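Local coordinates for protein sulfotransferase (Alicyclobacillus acidocaldarius subsp. acidocaldarius, PDB 3RNL) that probably catalyses the transfer of a sulfo group to an acceptor molecule and binds magnesium ions in the crystal, at residues Glu41-Ser46 with Val91-Tyr96; Glu52-Pro57 with Tyr155-Tyr160; Leu166-Val171 with Val287-Ala292; Val198-Cys203 with Asp211-Thr216. One frame throughout, in Å; residues are numbered along the deposited sequence.

Contact 1: Glu41-Ser46 with Val91-Tyr96; sequences EAHFFS and VFYLFY
Two irregular loops lie side by side, the CA atoms of Glu-41 and Val-91 6.5 Å apart at one end and those of Ser-46 and Tyr-96 6.1 Å apart at the other. The chain of Glu-41 bends at chi2 (-68°) and brings its carboxylate to Val-91, whose N-H is taken at 2.8 Å by OE1 through the syn lone pair. Two residues on, NE2 of His-43 accepts the backbone N-H of Phe-92 at 3.0 Å, close to the imidazole plane. The second ring nitrogen, ND1, donates to Glu-41 O over 2.9 Å, coming from above the carbonyl plane, and the two bonds together fix the ring's rotation. A leucine in place of this histidine would probably leave the Phe-92 N-H and the Glu-41 carbonyl without their mates and weaken the join between the loops. The Tyr-93 ring reaches in against the 41-46 backbone: CE1 comes within 3.5 Å of His-43 CA, and Ser-46 OG sits at the ring edge, 3.2 Å from CD1. Their polar ends are held by neighbours, Tyr-93 OH by Glu-88 and Ser-46 OG by Thr-99. The His-43 and Phe-92 rings are near parallel but slid apart; with Tyr-93 they make a buried aromatic cluster between loops that follow strands 34-35 and 85-89, at the carboxyl edge of the parallel sheet of an alpha-beta-alpha sandwich.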
loop_
_atom_site.group_PDB
_atom_site.type_symbol
_atom_site.label_atom_id
_atom_site.label_comp_id
_atom_site.label_asym_id
_atom_site.label_seq_id
_atom_site.Cartn_x
_atom_site.Cartn_y
_atom_site.Cartn_z
ATOM N N GLU A 41 2.190 9.378 1.861
ATOM C CA GLU A 41 3.565 8.899 1.726
ATOM C C GLU A 41 4.531 9.516 2.736
ATOM O O GLU A 41 5.738 9.574 2.480
ATOM C CB GLU A 41 4.102 9.171 0.308
ATOM C CG GLU A 41 3.231 8.636 -0.815
ATOM C CD GLU A 41 3.222 7.131 -0.838
ATOM O OE1 GLU A 41 2.436 6.539 -0.082
ATOM O OE2 GLU A 41 4.020 6.533 -1.594
ATOM N N ALA A 42 4.027 9.937 3.892
ATOM C CA ALA A 42 4.929 10.382 4.951
ATOM C C ALA A 42 5.965 9.310 5.305
ATOM O O ALA A 42 7.133 9.625 5.560
ATOM C CB ALA A 42 4.128 10.803 6.210
ATOM N N HIS A 43 5.519 8.051 5.333
ATOM C CA HIS A 43 6.373 6.894 5.647
ATOM C C HIS A 43 7.100 6.985 6.987
ATOM O O HIS A 43 8.150 6.364 7.176
ATOM C CB HIS A 43 7.368 6.594 4.506
ATOM C CG HIS A 43 6.714 5.953 3.323
ATOM N ND1 HIS A 43 6.237 6.683 2.254
ATOM C CD2 HIS A 43 6.381 4.662 3.076
ATOM C CE1 HIS A 43 5.668 5.864 1.382
ATOM N NE2 HIS A 43 5.753 4.631 1.851
ATOM N N PHE A 44 6.518 7.717 7.931
ATOM C CA PHE A 44 7.156 7.901 9.235
ATOM C C PHE A 44 7.567 6.577 9.902
ATOM O O PHE A 44 8.685 6.444 10.436
ATOM C CB PHE A 44 6.233 8.714 10.153
ATOM C CG PHE A 44 6.750 8.868 11.554
ATOM C CD1 PHE A 44 7.806 9.731 11.825
ATOM C CD2 PHE A 44 6.182 8.158 12.595
ATOM C CE1 PHE A 44 8.294 9.876 13.114
ATOM C CE2 PHE A 44 6.654 8.302 13.886
ATOM C CZ PHE A 44 7.714 9.169 14.146
ATOM N N PHE A 45 6.671 5.596 9.888
ATOM C CA PHE A 45 6.948 4.328 10.580
ATOM C C PHE A 45 7.907 3.407 9.828
ATOM O O PHE A 45 8.300 2.362 10.348
ATOM C CB PHE A 45 5.632 3.615 10.929
ATOM C CG PHE A 45 4.847 4.335 11.990
ATOM C CD1 PHE A 45 5.285 4.317 13.306
ATOM C CD2 PHE A 45 3.716 5.071 11.669
ATOM C CE1 PHE A 45 4.581 4.991 14.306
ATOM C CE2 PHE A 45 3.021 5.762 12.654
ATOM C CZ PHE A 45 3.460 5.720 13.973
ATOM N N SER A 46 8.221 3.756 8.577
ATOM C CA SER A 46 9.208 3.012 7.787
ATOM C C SER A 46 10.635 3.561 7.760
ATOM O O SER A 46 11.551 2.879 7.310
ATOM C CB SER A 46 8.694 2.874 6.345
ATOM O OG SER A 46 7.545 2.038 6.350
ATOM N N VAL A 91 2.185 3.967 1.078
ATOM C CA VAL A 91 2.040 2.688 0.390
ATOM C C VAL A 91 3.174 1.681 0.581
ATOM O O VAL A 91 2.992 0.505 0.274
ATOM C CB VAL A 91 1.776 2.879 -1.110
ATOM C CG1 VAL A 91 0.470 3.644 -1.312
ATOM C CG2 VAL A 91 2.951 3.580 -1.763
ATOM N N PHE A 92 4.344 2.112 1.054
ATOM C CA PHE A 92 5.394 1.147 1.342
ATOM C C PHE A 92 5.455 0.707 2.815
ATOM O O PHE A 92 6.365 -0.004 3.224
ATOM C CB PHE A 92 6.753 1.601 0.787
ATOM C CG PHE A 92 6.742 1.771 -0.710
ATOM C CD1 PHE A 92 6.598 0.667 -1.541
ATOM C CD2 PHE A 92 6.848 3.028 -1.287
ATOM C CE1 PHE A 92 6.581 0.821 -2.941
ATOM C CE2 PHE A 92 6.827 3.181 -2.673
ATOM C CZ PHE A 92 6.690 2.071 -3.496
ATOM N N TYR A 93 4.497 1.165 3.613
ATOM C CA TYR A 93 4.371 0.632 4.972
ATOM C C TYR A 93 4.284 -0.903 4.958
ATOM O O TYR A 93 4.824 -1.572 5.833
ATOM C CB TYR A 93 3.120 1.212 5.625
ATOM C CG TYR A 93 3.274 2.572 6.277
ATOM C CD1 TYR A 93 4.521 3.085 6.607
ATOM C CD2 TYR A 93 2.148 3.316 6.617
ATOM C CE1 TYR A 93 4.650 4.320 7.241
ATOM C CE2 TYR A 93 2.264 4.550 7.248
ATOM C CZ TYR A 93 3.516 5.034 7.565
ATOM O OH TYR A 93 3.628 6.245 8.191
ATOM N N LEU A 94 3.608 -1.461 3.962
ATOM C CA LEU A 94 3.443 -2.919 3.887
ATOM C C LEU A 94 4.788 -3.590 3.585
ATOM O O LEU A 94 5.127 -4.662 4.109
ATOM C CB LEU A 94 2.423 -3.243 2.786
ATOM C CG LEU A 94 2.164 -4.747 2.596
ATOM C CD1 LEU A 94 1.577 -5.394 3.877
ATOM C CD2 LEU A 94 1.237 -4.993 1.395
ATOM N N PHE A 95 5.581 -2.920 2.760
ATOM C CA PHE A 95 6.815 -3.495 2.239
ATOM C C PHE A 95 7.976 -3.491 3.239
ATOM O O PHE A 95 8.712 -4.476 3.339
ATOM C CB PHE A 95 7.229 -2.736 0.969
ATOM C CG PHE A 95 8.573 -3.161 0.414
ATOM C CD1 PHE A 95 8.708 -4.365 -0.260
ATOM C CD2 PHE A 95 9.694 -2.352 0.566
ATOM C CE1 PHE A 95 9.943 -4.758 -0.783
ATOM C CE2 PHE A 95 10.932 -2.743 0.058
ATOM C CZ PHE A 95 11.054 -3.946 -0.613
ATOM N N TYR A 96 8.153 -2.400 3.973
ATOM C CA TYR A 96 9.313 -2.295 4.869
ATOM C C TYR A 96 9.053 -3.107 6.138
ATOM O O TYR A 96 8.045 -2.905 6.818
ATOM C CB TYR A 96 9.617 -0.825 5.182
ATOM C CG TYR A 96 10.322 -0.154 4.019
ATOM C CD1 TYR A 96 11.611 -0.544 3.653
ATOM C CD2 TYR A 96 9.695 0.826 3.269
ATOM C CE1 TYR A 96 12.260 0.051 2.573
ATOM C CE2 TYR A 96 10.340 1.435 2.193
ATOM C CZ TYR A 96 11.619 1.039 1.856
ATOM O OH TYR A 96 12.269 1.627 0.781
#

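Contact 2: Glu52-Pro57 with Tyr155-Tyr160; sequences ERFTGP and YEPLWY
Gly-56 and Glu-156 both offer their backbone N-H to a single oxygen, OD2 of Asp-59, the glycine only weakly, while OD1 of the same carboxylate accepts Trp-159 NE1. One acidic side chain thereby holds both segments, which share no direct hydrogen bond. Across the contact the Tyr-155 ring lies flat against the glycine: Gly-56 CA stands 3.5 Å from the ring centroid, 1° off the normal, a nearly ideal CH-pi contact at a point where a beta carbon would run into CD1. Pro-57 continues the cover, its CD 3.6 Å from Tyr-155 CE1 and its CG 3.7 Å from Trp-159 CZ2. Tyr-155 CD1 in turn rests above the indole, toward its rim. On the other flank Phe-54 CD1 approaches Glu-156 CA to 3.4 Å, with Glu-156 CB over the phenyl face and Pro-157 CD 4.0 Å from Phe-54 CE1. With chi1 at 75° and a bend at chi2, the Glu-156 chain carries OE1 to a salt bridge with Arg-135 and OE2 to the N-H of Leu-158. Aromatic-proline and CH-pi packing of this kind seats the loop leading to helix 60-64 on the 3-10 turn 157-159, which precedes helix 167-178.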
loop_
_atom_site.group_PDB
_atom_site.type_symbol
_atom_site.label_atom_id
_atom_site.label_comp_id
_atom_site.label_asym_id
_atom_site.label_seq_id
_atom_site.Cartn_x
_atom_site.Cartn_y
_atom_site.Cartn_z
ATOM N N GLU A 52 20.332 4.855 3.220
ATOM C CA GLU A 52 20.752 6.208 3.559
ATOM C C GLU A 52 20.109 7.227 2.635
ATOM O O GLU A 52 19.704 8.306 3.066
ATOM C CB GLU A 52 22.272 6.357 3.511
ATOM C CG GLU A 52 22.736 7.735 3.954
ATOM C CD GLU A 52 24.241 7.904 3.883
ATOM O OE1 GLU A 52 24.900 7.105 3.180
ATOM O OE2 GLU A 52 24.763 8.837 4.532
ATOM N N ARG A 53 20.068 6.915 1.347
ATOM C CA ARG A 53 19.304 7.731 0.413
ATOM C C ARG A 53 18.898 6.924 -0.818
ATOM O O ARG A 53 19.582 5.968 -1.213
ATOM C CB ARG A 53 20.056 9.016 0.027
ATOM C CG ARG A 53 21.088 8.851 -1.051
ATOM C CD ARG A 53 21.724 10.195 -1.455
ATOM N NE ARG A 53 20.802 11.083 -2.163
ATOM C CZ ARG A 53 20.680 11.136 -3.489
ATOM N NH1 ARG A 53 21.418 10.341 -4.262
ATOM N NH2 ARG A 53 19.816 11.982 -4.046
ATOM N N PHE A 54 17.791 7.316 -1.432
ATOM C CA PHE A 54 17.326 6.658 -2.652
ATOM C C PHE A 54 18.001 7.335 -3.829
ATOM O O PHE A 54 18.066 8.569 -3.895
ATOM C CB PHE A 54 15.807 6.760 -2.790
ATOM C CG PHE A 54 15.064 6.067 -1.686
ATOM C CD1 PHE A 54 15.049 4.680 -1.618
ATOM C CD2 PHE A 54 14.398 6.800 -0.709
ATOM C CE1 PHE A 54 14.359 4.015 -0.595
ATOM C CE2 PHE A 54 13.704 6.152 0.320
ATOM C CZ PHE A 54 13.683 4.761 0.377
ATOM N N THR A 55 18.597 6.516 -4.685
ATOM C CA THR A 55 19.444 6.983 -5.781
ATOM C C THR A 55 18.886 7.016 -7.209
ATOM O O THR A 55 19.601 7.389 -8.136
ATOM C CB THR A 55 20.712 6.169 -5.795
ATOM O OG1 THR A 55 20.383 4.835 -6.191
ATOM C CG2 THR A 55 21.289 6.141 -4.385
ATOM N N GLY A 56 17.653 6.568 -7.409
ATOM C CA GLY A 56 17.125 6.452 -8.759
ATOM C C GLY A 56 16.646 7.772 -9.337
ATOM O O GLY A 56 16.461 8.747 -8.613
ATOM N N PRO A 57 16.440 7.810 -10.657
ATOM C CA PRO A 57 15.916 9.025 -11.293
ATOM C C PRO A 57 14.517 9.361 -10.781
ATOM O O PRO A 57 13.632 8.505 -10.781
ATOM C CB PRO A 57 15.893 8.678 -12.793
ATOM C CG PRO A 57 16.116 7.228 -12.895
ATOM C CD PRO A 57 16.747 6.738 -11.619
ATOM N N TYR A 155 17.657 2.202 -5.262
ATOM C CA TYR A 155 16.532 2.908 -5.863
ATOM C C TYR A 155 15.345 2.794 -4.916
ATOM O O TYR A 155 15.304 1.913 -4.061
ATOM C CB TYR A 155 16.138 2.252 -7.189
ATOM C CG TYR A 155 16.945 2.673 -8.396
ATOM C CD1 TYR A 155 16.318 2.879 -9.623
ATOM C CD2 TYR A 155 18.321 2.863 -8.318
ATOM C CE1 TYR A 155 17.045 3.238 -10.746
ATOM C CE2 TYR A 155 19.052 3.240 -9.438
ATOM C CZ TYR A 155 18.406 3.431 -10.643
ATOM O OH TYR A 155 19.123 3.798 -11.769
ATOM N N GLU A 156 14.369 3.683 -5.063
ATOM C CA GLU A 156 13.158 3.552 -4.252
ATOM C C GLU A 156 12.311 2.343 -4.683
ATOM O O GLU A 156 12.469 1.811 -5.792
ATOM C CB GLU A 156 12.345 4.843 -4.287
ATOM C CG GLU A 156 11.607 5.066 -5.575
ATOM C CD GLU A 156 10.178 5.518 -5.316
ATOM O OE1 GLU A 156 9.811 6.601 -5.818
ATOM O OE2 GLU A 156 9.439 4.786 -4.608
ATOM N N PRO A 157 11.436 1.867 -3.786
ATOM C CA PRO A 157 10.739 0.594 -4.031
ATOM C C PRO A 157 9.732 0.623 -5.176
ATOM O O PRO A 157 9.304 -0.451 -5.590
ATOM C CB PRO A 157 10.046 0.265 -2.693
ATOM C CG PRO A 157 10.604 1.219 -1.702
ATOM C CD PRO A 157 11.179 2.394 -2.434
ATOM N N LEU A 158 9.346 1.795 -5.678
ATOM C CA LEU A 158 8.473 1.811 -6.859
ATOM C C LEU A 158 9.114 1.015 -7.993
ATOM O O LEU A 158 8.422 0.412 -8.819
ATOM C CB LEU A 158 8.173 3.244 -7.314
ATOM C CG LEU A 158 7.139 3.404 -8.444
ATOM C CD1 LEU A 158 5.822 2.677 -8.124
ATOM C CD2 LEU A 158 6.880 4.883 -8.714
ATOM N N TRP A 159 10.443 1.006 -8.019
ATOM C CA TRP A 159 11.168 0.270 -9.044
ATOM C C TRP A 159 11.211 -1.239 -8.791
ATOM O O TRP A 159 11.654 -1.987 -9.675
ATOM C CB TRP A 159 12.614 0.764 -9.156
ATOM C CG TRP A 159 12.802 2.217 -9.478
ATOM C CD1 TRP A 159 12.899 3.256 -8.584
ATOM C CD2 TRP A 159 13.009 2.788 -10.778
ATOM N NE1 TRP A 159 13.125 4.439 -9.255
ATOM C CE2 TRP A 159 13.193 4.180 -10.600
ATOM C CE3 TRP A 159 13.044 2.262 -12.071
ATOM C CZ2 TRP A 159 13.410 5.050 -11.671
ATOM C CZ3 TRP A 159 13.269 3.132 -13.145
ATOM C CH2 TRP A 159 13.441 4.508 -12.935
ATOM N N TYR A 160 10.770 -1.728 -7.627
ATOM C CA TYR A 160 11.054 -3.140 -7.415
ATOM C C TYR A 160 9.779 -3.871 -7.793
ATOM O O TYR A 160 8.941 -4.202 -6.942
ATOM C CB TYR A 160 11.273 -3.398 -5.910
ATOM C CG TYR A 160 12.366 -2.610 -5.192
ATOM C CD1 TYR A 160 13.275 -1.809 -5.876
ATOM C CD2 TYR A 160 12.476 -2.684 -3.808
ATOM C CE1 TYR A 160 14.263 -1.090 -5.178
ATOM C CE2 TYR A 160 13.444 -1.982 -3.115
ATOM C CZ TYR A 160 14.328 -1.186 -3.796
ATOM O OH TYR A 160 15.280 -0.494 -3.064
#

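Contact 3: Leu166-Val171 with Val287-Ala292; sequences LYAAQV and VARLEA
Leu-290 extends CG opposite its backbone nitrogen (chi1 179°), and chi2 near 66° spreads the two methyls toward different partners on the facing helix. Leu-290 CD2 meets the edge of the Tyr-167 ring, 4.0 Å from Tyr-167 CD2, while Leu-290 CD1 lies 4.1 Å from Val-171 CG2, the leucine and valine side chains crossing at about a right angle. Between these partners Ala-168 presents its small methyl, CB, 4.0 Å from Leu-290 N, which lets the CA atoms of Ala-168 and Leu-290 come within 4.6 Å. The pair belongs to the helical layer of the alpha-beta-alpha sandwich: the axes of 167-171 and 287-292 approach to 8.6 Å and run roughly parallel, 33° apart, with both Tyr-167 and Leu-290 also touching Leu-116 of strand 111-116. Tyr-167 OH bonds to the Arg-117 carbonyl. Toward the exposed rim Arg-289 contributes its CB, 4.0 Å from Ala-168 CB. Asp-286 accepts the Ala-168 N-H through OD2 and, in one of the two conformers of Arg-289, forms a salt bridge with it through OD1.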
loop_
_atom_site.group_PDB
_atom_site.type_symbol
_atom_site.label_atom_id
_atom_site.label_comp_id
_atom_site.label_asym_id
_atom_site.label_seq_id
_atom_site.Cartn_x
_atom_site.Cartn_y
_atom_site.Cartn_z
ATOM N N LEU A 166 5.636 -9.504 -3.683
ATOM C CA LEU A 166 5.544 -10.781 -2.987
ATOM C C LEU A 166 4.923 -10.449 -1.638
ATOM O O LEU A 166 5.597 -10.343 -0.605
ATOM C CB LEU A 166 6.967 -11.318 -2.787
ATOM C CG LEU A 166 7.696 -11.760 -4.068
ATOM C CD1 LEU A 166 9.213 -11.902 -3.866
ATOM C CD2 LEU A 166 7.099 -13.078 -4.535
ATOM N N TYR A 167 3.606 -10.594 -1.602
ATOM C CA TYR A 167 2.829 -10.029 -0.507
ATOM C C TYR A 167 2.834 -10.904 0.727
ATOM O O TYR A 167 2.604 -10.409 1.827
ATOM C CB TYR A 167 1.366 -9.852 -0.902
ATOM C CG TYR A 167 1.080 -8.966 -2.098
ATOM C CD1 TYR A 167 1.646 -7.696 -2.227
ATOM C CD2 TYR A 167 0.203 -9.398 -3.080
ATOM C CE1 TYR A 167 1.333 -6.880 -3.339
ATOM C CE2 TYR A 167 -0.100 -8.612 -4.185
ATOM C CZ TYR A 167 0.465 -7.351 -4.303
ATOM O OH TYR A 167 0.131 -6.583 -5.400
ATOM N N ALA A 168 3.016 -12.208 0.540
ATOM C CA ALA A 168 2.673 -13.137 1.615
ATOM C C ALA A 168 3.420 -12.799 2.902
ATOM O O ALA A 168 2.816 -12.673 3.973
ATOM C CB ALA A 168 2.947 -14.582 1.207
ATOM N N ALA A 169 4.734 -12.662 2.814
ATOM C CA ALA A 169 5.499 -12.391 4.039
ATOM C C ALA A 169 5.183 -11.013 4.620
ATOM O O ALA A 169 5.256 -10.811 5.837
ATOM C CB ALA A 169 7.007 -12.522 3.780
ATOM N N GLN A 170 4.870 -10.058 3.748
ATOM C CA GLN A 170 4.570 -8.696 4.187
ATOM C C GLN A 170 3.264 -8.677 4.961
ATOM O O GLN A 170 3.160 -8.053 6.015
ATOM C CB GLN A 170 4.442 -7.763 2.973
ATOM C CG GLN A 170 5.707 -7.764 2.099
ATOM C CD GLN A 170 5.522 -6.936 0.825
ATOM O OE1 GLN A 170 4.957 -5.855 0.868
ATOM N NE2 GLN A 170 6.020 -7.440 -0.301
ATOM N N VAL A 171 2.254 -9.343 4.414
ATOM C CA VAL A 171 0.963 -9.425 5.097
ATOM C C VAL A 171 1.087 -10.239 6.393
ATOM O O VAL A 171 0.520 -9.857 7.443
ATOM C CB VAL A 171 -0.089 -10.037 4.160
ATOM C CG1 VAL A 171 -1.395 -10.295 4.908
ATOM C CG2 VAL A 171 -0.318 -9.101 2.946
ATOM N N VAL A 287 1.606 -16.499 -4.014
ATOM C CA VAL A 287 0.149 -16.337 -4.034
ATOM C C VAL A 287 -0.536 -17.488 -3.284
ATOM O O VAL A 287 -1.493 -17.279 -2.526
ATOM C CB VAL A 287 -0.390 -16.229 -5.485
ATOM C CG1 VAL A 287 -1.930 -16.350 -5.513
ATOM C CG2 VAL A 287 0.073 -14.912 -6.118
ATOM N N ALA A 288 -0.030 -18.703 -3.460
ATOM C CA ALA A 288 -0.612 -19.850 -2.768
ATOM C C ALA A 288 -0.453 -19.719 -1.257
ATOM O O ALA A 288 -1.369 -20.073 -0.483
ATOM C CB ALA A 288 -0.012 -21.175 -3.274
ATOM N N ARG A 289 0.703 -19.219 -0.828
ATOM C CA ARG A 289 0.937 -18.965 0.598
ATOM C C ARG A 289 0.005 -17.879 1.128
ATOM O O ARG A 289 -0.511 -17.966 2.245
ATOM C CB ARG A 289 2.393 -18.553 0.848
ATOM C CG ARG A 289 3.407 -19.683 0.625
ATOM C CD ARG A 289 4.805 -19.306 1.145
ATOM N NE ARG A 289 5.429 -18.227 0.380
ATOM C CZ ARG A 289 6.205 -18.413 -0.684
ATOM N NH1 ARG A 289 6.457 -19.640 -1.120
ATOM N NH2 ARG A 289 6.734 -17.375 -1.312
ATOM N N LEU A 290 -0.195 -16.848 0.317
ATOM C CA LEU A 290 -1.060 -15.739 0.689
ATOM C C LEU A 290 -2.511 -16.202 0.870
ATOM O O LEU A 290 -3.185 -15.758 1.808
ATOM C CB LEU A 290 -0.965 -14.624 -0.369
ATOM C CG LEU A 290 -1.832 -13.375 -0.177
ATOM C CD1 LEU A 290 -1.369 -12.625 1.059
ATOM C CD2 LEU A 290 -1.741 -12.469 -1.433
ATOM N N GLU A 291 -2.997 -17.072 -0.023
ATOM C CA GLU A 291 -4.370 -17.586 0.085
ATOM C C GLU A 291 -4.626 -18.169 1.470
ATOM O O GLU A 291 -5.652 -17.894 2.112
ATOM C CB GLU A 291 -4.632 -18.678 -0.962
ATOM C CG GLU A 291 -4.731 -18.161 -2.381
ATOM C CD GLU A 291 -5.035 -19.262 -3.386
ATOM O OE1 GLU A 291 -4.593 -20.416 -3.177
ATOM O OE2 GLU A 291 -5.724 -18.968 -4.387
ATOM N N ALA A 292 -3.684 -18.983 1.927
ATOM C CA ALA A 292 -3.814 -19.622 3.238
ATOM C C ALA A 292 -3.748 -18.601 4.377
ATOM O O ALA A 292 -4.398 -18.769 5.417
ATOM C CB ALA A 292 -2.739 -20.681 3.421
#

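Contact 4: Val198-Cys203 with Asp211-Thr216; sequences VVRDCC and DFVPDT
Phe-212 packs against Val-199 and Cys-203 on one flank of helix 195-206, where the chain doubles back in an alpha-beta-alpha sandwich and makes a Cys sulfur-aromatic contact. This is the tight part. Val-199 CG1 abuts the ring edge, 3.7 Å from Phe-212 CE2, and Pro-214 CG closes on the same methyl at 4.0 Å. Cys-203 SG comes in obliquely, 4.1 Å from Phe-212 CD2. Phe-212 and Cys-203 also touch His-31, a ligand of the bound magnesium, which places this packing next to the metal site. The outer side is more polar and solvent-exposed. Arg-200, extended from CG to NE, lays its guanidinium edge-on to the Phe-212 carbonyl, NE donating to O at 3.0 Å and 161°. An alanine in place of Arg-200 would probably leave that carbonyl without this donor and free the loop's outer side to move. The exposed Val-213 lies beside the guanidinium. At the loose end Arg-200 NH2 and Asp-211 OD1 are 5.1 Å apart; a water lies between them, its bond from NH2 weak (3.1 Å) and its very short approach to OD1 doubtful.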
loop_
_atom_site.group_PDB
_atom_site.type_symbol
_atom_site.label_atom_id
_atom_site.label_comp_id
_atom_site.label_asym_id
_atom_site.label_seq_id
_atom_site.Cartn_x
_atom_site.Cartn_y
_atom_site.Cartn_z
ATOM N N VAL A 198 -17.247 -1.859 -0.911
ATOM C CA VAL A 198 -15.960 -2.000 -0.237
ATOM C C VAL A 198 -15.742 -0.866 0.761
ATOM O O VAL A 198 -15.302 -1.092 1.885
ATOM C CB VAL A 198 -14.788 -2.077 -1.235
ATOM C CG1 VAL A 198 -13.443 -2.034 -0.489
ATOM C CG2 VAL A 198 -14.899 -3.343 -2.073
ATOM N N VAL A 199 -16.060 0.362 0.369
ATOM C CA VAL A 199 -15.954 1.475 1.307
ATOM C C VAL A 199 -16.844 1.269 2.538
ATOM O O VAL A 199 -16.425 1.517 3.666
ATOM C CB VAL A 199 -16.298 2.805 0.618
ATOM C CG1 VAL A 199 -16.506 3.907 1.649
ATOM C CG2 VAL A 199 -15.176 3.161 -0.374
ATOM N N ARG A 200 -18.079 0.819 2.326
ATOM C CA ARG A 200 -18.960 0.552 3.462
ATOM C C ARG A 200 -18.429 -0.561 4.373
ATOM O O ARG A 200 -18.589 -0.492 5.591
ATOM C CB ARG A 200 -20.372 0.210 2.979
ATOM C CG ARG A 200 -21.113 1.418 2.465
ATOM C CD ARG A 200 -22.397 0.988 1.765
ATOM N NE ARG A 200 -23.322 2.098 1.612
ATOM C CZ ARG A 200 -24.492 2.003 0.989
ATOM N NH1 ARG A 200 -24.866 0.851 0.448
ATOM N NH2 ARG A 200 -25.290 3.061 0.907
ATOM N N ASP A 201 -17.822 -1.588 3.782
ATOM C CA ASP A 201 -17.170 -2.645 4.568
ATOM C C ASP A 201 -16.053 -2.046 5.429
ATOM O O ASP A 201 -15.875 -2.428 6.596
ATOM C CB ASP A 201 -16.555 -3.719 3.662
ATOM C CG ASP A 201 -17.592 -4.540 2.909
ATOM O OD1 ASP A 201 -18.784 -4.528 3.287
ATOM O OD2 ASP A 201 -17.197 -5.217 1.925
ATOM N N CYS A 202 -15.297 -1.108 4.862
ATOM C CA CYS A 202 -14.229 -0.460 5.636
ATOM C C CYS A 202 -14.809 0.365 6.768
ATOM O O CYS A 202 -14.238 0.430 7.849
ATOM C CB CYS A 202 -13.346 0.433 4.765
ATOM S SG CYS A 202 -12.355 -0.483 3.584
ATOM N N CYS A 203 -15.946 1.012 6.528
ATOM C CA CYS A 203 -16.601 1.740 7.603
ATOM C C CYS A 203 -16.960 0.816 8.769
ATOM O O CYS A 203 -16.744 1.154 9.934
ATOM C CB CYS A 203 -17.859 2.441 7.090
ATOM S SG CYS A 203 -17.485 3.767 5.886
ATOM N N ASP A 211 -23.974 4.004 7.014
ATOM C CA ASP A 211 -24.939 4.574 6.102
ATOM C C ASP A 211 -24.187 5.783 5.593
ATOM O O ASP A 211 -24.327 6.907 6.079
ATOM C CB ASP A 211 -26.139 5.010 6.946
ATOM C CG ASP A 211 -27.221 5.710 6.139
ATOM O OD1 ASP A 211 -27.391 5.398 4.943
ATOM O OD2 ASP A 211 -27.917 6.570 6.721
ATOM N N PHE A 212 -23.507 5.537 4.482
ATOM C CA PHE A 212 -22.661 6.518 3.843
ATOM C C PHE A 212 -22.578 6.072 2.406
ATOM O O PHE A 212 -22.404 4.881 2.147
ATOM C CB PHE A 212 -21.281 6.477 4.516
ATOM C CG PHE A 212 -20.193 7.189 3.751
ATOM C CD1 PHE A 212 -20.278 8.546 3.504
ATOM C CD2 PHE A 212 -19.060 6.499 3.325
ATOM C CE1 PHE A 212 -19.270 9.204 2.807
ATOM C CE2 PHE A 212 -18.049 7.147 2.634
ATOM C CZ PHE A 212 -18.158 8.505 2.370
ATOM N N VAL A 213 -22.667 7.003 1.467
ATOM C CA VAL A 213 -22.321 6.709 0.084
ATOM C C VAL A 213 -21.218 7.635 -0.382
ATOM O O VAL A 213 -21.451 8.839 -0.489
ATOM C CB VAL A 213 -23.533 6.846 -0.850
ATOM C CG1 VAL A 213 -23.133 6.499 -2.274
ATOM C CG2 VAL A 213 -24.657 5.944 -0.377
ATOM N N PRO A 214 -20.032 7.096 -0.690
ATOM C CA PRO A 214 -19.017 8.022 -1.191
ATOM C C PRO A 214 -19.387 8.522 -2.580
ATOM O O PRO A 214 -20.124 7.853 -3.314
ATOM C CB PRO A 214 -17.760 7.151 -1.261
ATOM C CG PRO A 214 -18.283 5.771 -1.473
ATOM C CD PRO A 214 -19.546 5.706 -0.652
ATOM N N ASP A 215 -18.852 9.681 -2.944
ATOM C CA ASP A 215 -19.025 10.205 -4.289
ATOM C C ASP A 215 -17.848 9.675 -5.103
ATOM O O ASP A 215 -16.693 10.027 -4.862
ATOM C CB ASP A 215 -19.008 11.728 -4.246
ATOM C CG ASP A 215 -18.930 12.357 -5.625
ATOM O OD1 ASP A 215 -18.993 11.627 -6.638
ATOM O OD2 ASP A 215 -18.814 13.599 -5.684
ATOM N N THR A 216 -18.152 8.787 -6.041
ATOM C CA THR A 216 -17.124 8.090 -6.811
ATOM C C THR A 216 -16.859 8.743 -8.166
ATOM O O THR A 216 -16.086 8.220 -8.974
ATOM C CB THR A 216 -17.462 6.600 -6.990
ATOM O OG1 THR A 216 -18.715 6.468 -7.673
ATOM C CG2 THR A 216 -17.548 5.914 -5.628
HETATM O O HOH W 1 -26.301 5.411 2.715
#

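Overall arrangement
The four contacts spread across one parallel-sheet sandwich. Contacts 1 and 2 are neighbours, centres 14 Å apart, and cross along the chain; Phe-92 and Tyr-96 of the first pack on Pro-157 of the second, so that the loop after strand 85-89 packs on the loop after helix 147-152. Contact 3, centred 19 Å from contact 1, brings helix 273-294 against helix 167-178, and Gln-170 of helix 167-178 touches the 91-96 loop. Contact 4 is nested inside the loop closed by contact 3 and lies 34 Å from contact 2, centre to centre, on the opposite side of the chain's centre. Sequence-distant elements are thus joined around the sheet, with contact 4 beside the magnesium-binding His-31.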